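Local structure of putative D-alanine N-acetyltransferase of GNAT family (Desulfovibrio desulfuricans subsp. desulfuricans, 2R7H) at residues B[151-156]-B[172-177]. The protein probably transfers an acyl group, most likely acetyl, to an amine substrate as a GNAT-family enzyme. Sequence-based numbering, arbitrary orientation.
Sequences AGFSAE and YRLEVA
R173, F153 and Y172 carry most of this contact, which pairs the start of strand 154-159 with the end of strand 167-175 in the C-terminal antiparallel beta hairpin of the GNAT fold. S154 and R173 form a hydrogen-bonded pair: S154 N reaches R173 O at 3.0 Å, and R173 N returns a bond of 2.7 Å to S154 O. Just before the strand, G152, with its positive phi, closes a Schellman motif at the end of helix 142-150 and leads into F153, which is buried. Flat and apolar, the F153 ring lies beneath L174, whose CB sits over one face in a CH-pi contact 3.8 Å from the ring centroid; the side chains of L116 and A133 also touch F153. On the same strand as L174, Y172 swings its CG anti to the carbonyl carbon (chi1 -78°), bringing Y172 CE1 to 3.8 Å from A155 CB, while its hydroxyl bonds to E149. On the face it shares with S154, R173 spans two acids with its long chain. R173 NE donates at 3.2 Å to the anti lone pair of E175 OE2, near the guanidinium plane, and NH1 also binds K160 O of the second subunit. The carboxylate of E156 stands almost perpendicular to the guanidinium, 88° between planes, and in a salt bridge E156 OE1 takes R173 NH1 on its syn side at 2.9 Å, tilted 20° out of the carboxylate plane.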
ATOM      1  N   ALA B 151      13.188 -18.401   5.366  1.00 40.29           N
ATOM      2  CA  ALA B 151      13.587 -17.380   6.341  1.00 39.83           C
ATOM      3  C   ALA B 151      12.621 -17.269   7.520  1.00 39.08           C
ATOM      4  O   ALA B 151      12.818 -16.430   8.397  1.00 43.07           O
ATOM      5  CB  ALA B 151      13.784 -16.023   5.656  1.00 41.30           C
ATOM      6  N   GLY B 152      11.590 -18.100   7.563  1.00 37.48           N
ATOM      7  CA  GLY B 152      10.633 -18.082   8.664  1.00 38.78           C
ATOM      8  C   GLY B 152       9.373 -17.254   8.444  1.00 37.74           C
ATOM      9  O   GLY B 152       8.644 -17.021   9.404  1.00 37.52           O
ATOM     10  N   PHE B 153       9.147 -16.780   7.213  1.00 37.88           N
ATOM     11  CA  PHE B 153       7.932 -16.005   6.890  1.00 38.99           C
ATOM     12  C   PHE B 153       6.860 -17.039   6.672  1.00 38.89           C
ATOM     13  O   PHE B 153       7.147 -18.158   6.251  1.00 40.82           O
ATOM     14  CB  PHE B 153       7.992 -15.175   5.589  1.00 35.20           C
ATOM     15  CG  PHE B 153       8.801 -13.878   5.642  1.00 39.21           C
ATOM     16  CD1 PHE B 153      10.194 -13.865   5.535  1.00 35.71           C
ATOM     17  CD2 PHE B 153       8.132 -12.634   5.661  1.00 28.11           C
ATOM     18  CE1 PHE B 153      10.896 -12.640   5.520  1.00 40.49           C
ATOM     19  CE2 PHE B 153       8.822 -11.408   5.660  1.00 34.00           C
ATOM     20  CZ  PHE B 153      10.199 -11.407   5.599  1.00 39.34           C
ATOM     21  N   SER B 154       5.634 -16.690   6.999  1.00 38.19           N
ATOM     22  CA  SER B 154       4.518 -17.577   6.782  1.00 37.39           C
ATOM     23  C   SER B 154       3.589 -16.840   5.800  1.00 34.87           C
ATOM     24  O   SER B 154       3.475 -15.615   5.830  1.00 32.97           O
ATOM     25  CB  SER B 154       3.815 -17.902   8.100  1.00 39.35           C
ATOM     26  OG  SER B 154       3.253 -16.729   8.670  1.00 43.56           O
ATOM     27  N   ALA B 155       3.024 -17.592   4.865  1.00 34.60           N
ATOM     28  CA  ALA B 155       2.076 -17.106   3.895  1.00 34.02           C
ATOM     29  C   ALA B 155       0.826 -16.833   4.701  1.00 34.37           C
ATOM     30  O   ALA B 155       0.208 -17.760   5.177  1.00 39.06           O
ATOM     31  CB  ALA B 155       1.804 -18.214   2.854  1.00 31.50           C
ATOM     32  N   GLU B 156       0.452 -15.574   4.903  1.00 32.71           N
ATOM     33  CA  GLU B 156      -0.771 -15.259   5.688  1.00 30.96           C
ATOM     34  C   GLU B 156      -2.016 -14.910   4.869  1.00 32.82           C
ATOM     35  O   GLU B 156      -3.128 -15.058   5.378  1.00 34.42           O
ATOM     36  CB  GLU B 156      -0.484 -14.178   6.720  1.00 27.43           C
ATOM     37  CG  GLU B 156      -1.644 -13.895   7.683  1.00 30.94           C
ATOM     38  CD  GLU B 156      -1.310 -12.928   8.760  1.00 34.34           C
ATOM     39  OE1 GLU B 156      -0.440 -12.067   8.531  1.00 27.40           O
ATOM     40  OE2 GLU B 156      -1.978 -12.983   9.823  1.00 29.08           O
ATOM     41  N   TYR B 172       3.318 -12.496   2.894  1.00 26.61           N
ATOM     42  CA  TYR B 172       4.135 -13.223   3.826  1.00 28.92           C
ATOM     43  C   TYR B 172       4.346 -12.394   5.062  1.00 29.80           C
ATOM     44  O   TYR B 172       4.624 -11.212   5.001  1.00 30.12           O
ATOM     45  CB  TYR B 172       5.489 -13.602   3.169  1.00 31.68           C
ATOM     46  CG  TYR B 172       5.383 -14.778   2.240  1.00 30.75           C
ATOM     47  CD1 TYR B 172       5.390 -16.085   2.744  1.00 34.76           C
ATOM     48  CD2 TYR B 172       5.303 -14.607   0.876  1.00 35.97           C
ATOM     49  CE1 TYR B 172       5.281 -17.173   1.907  1.00 34.49           C
ATOM     50  CE2 TYR B 172       5.204 -15.704   0.042  1.00 37.21           C
ATOM     51  CZ  TYR B 172       5.185 -16.961   0.555  1.00 32.12           C
ATOM     52  OH  TYR B 172       5.067 -18.013  -0.301  1.00 35.08           O
ATOM     53  N   ARG B 173       4.247 -13.035   6.201  1.00 29.51           N
ATOM     54  CA  ARG B 173       4.373 -12.388   7.495  1.00 28.52           C
ATOM     55  C   ARG B 173       5.601 -12.881   8.290  1.00 32.12           C
ATOM     56  O   ARG B 173       5.824 -14.074   8.364  1.00 30.89           O
ATOM     57  CB  ARG B 173       3.144 -12.826   8.300  1.00 27.42           C
ATOM     58  CG  ARG B 173       3.000 -12.277   9.722  1.00 25.48           C
ATOM     59  CD  ARG B 173       2.090 -13.171  10.472  1.00 31.17           C
ATOM     60  NE  ARG B 173       1.853 -12.674  11.813  1.00 29.87           N
ATOM     61  CZ  ARG B 173       0.988 -11.721  12.115  1.00 38.66           C
ATOM     62  NH1 ARG B 173       0.292 -11.077  11.168  1.00 36.41           N
ATOM     63  NH2 ARG B 173       0.871 -11.372  13.386  1.00 33.75           N
ATOM     64  N   LEU B 174       6.377 -11.962   8.879  1.00 31.75           N
ATOM     65  CA  LEU B 174       7.474 -12.364   9.784  1.00 31.09           C
ATOM     66  C   LEU B 174       7.260 -11.627  11.095  1.00 31.37           C
ATOM     67  O   LEU B 174       7.198 -10.408  11.120  1.00 28.85           O
ATOM     68  CB  LEU B 174       8.858 -11.995   9.259  1.00 30.82           C
ATOM     69  CG  LEU B 174      10.089 -12.449  10.069  1.00 31.77           C
ATOM     70  CD1 LEU B 174      10.280 -13.941   9.975  1.00 34.57           C
ATOM     71  CD2 LEU B 174      11.318 -11.795   9.525  1.00 29.35           C
ATOM     72  N   GLU B 175       7.087 -12.362  12.181  1.00 33.56           N
ATOM     73  CA  GLU B 175       6.952 -11.760  13.513  1.00 33.79           C
ATOM     74  C   GLU B 175       8.389 -11.530  13.941  1.00 35.55           C
ATOM     75  O   GLU B 175       9.219 -12.458  13.942  1.00 33.05           O
ATOM     76  CB  GLU B 175       6.210 -12.672  14.467  1.00 36.25           C
ATOM     77  CG  GLU B 175       4.777 -12.901  13.997  1.00 37.51           C
ATOM     78  CD  GLU B 175       3.927 -13.736  14.895  1.00 49.80           C
ATOM     79  OE1 GLU B 175       4.344 -14.016  16.032  1.00 61.50           O
ATOM     80  OE2 GLU B 175       2.815 -14.110  14.458  1.00 53.42           O
ATOM     81  N   VAL B 176       8.675 -10.274  14.252  1.00 38.04           N
ATOM     82  CA  VAL B 176      10.008  -9.754  14.630  1.00 42.21           C
ATOM     83  C   VAL B 176      10.249  -9.571  16.155  1.00 46.76           C
ATOM     84  O   VAL B 176      11.402  -9.506  16.617  1.00 47.91           O
ATOM     85  CB  VAL B 176      10.275  -8.446  13.791  1.00 41.88           C
ATOM     86  CG1 VAL B 176      10.962  -7.405  14.552  1.00 47.23           C
ATOM     87  CG2 VAL B 176      10.959  -8.784  12.436  1.00 38.33           C
ATOM     88  N   ALA B 177       9.177  -9.527  16.932  1.00 49.20           N
ATOM     89  CA  ALA B 177       9.269  -9.357  18.361  1.00 53.83           C
ATOM     90  C   ALA B 177       8.057 -10.049  18.962  1.00 58.73           C
ATOM     91  O   ALA B 177       7.557 -11.019  18.366  1.00 62.01           O
ATOM     92  CB  ALA B 177       9.291  -7.876  18.709  1.00 52.33           C
ATOM     93  OXT ALA B 177       7.547  -9.665  20.021  1.00 62.51           O
TER
HETATM   94  O   HOH W   1       6.982 -15.417  11.729  1.00 47.80           O
HETATM   95  O   HOH W   2       4.593 -15.796  10.815  1.00 54.67           O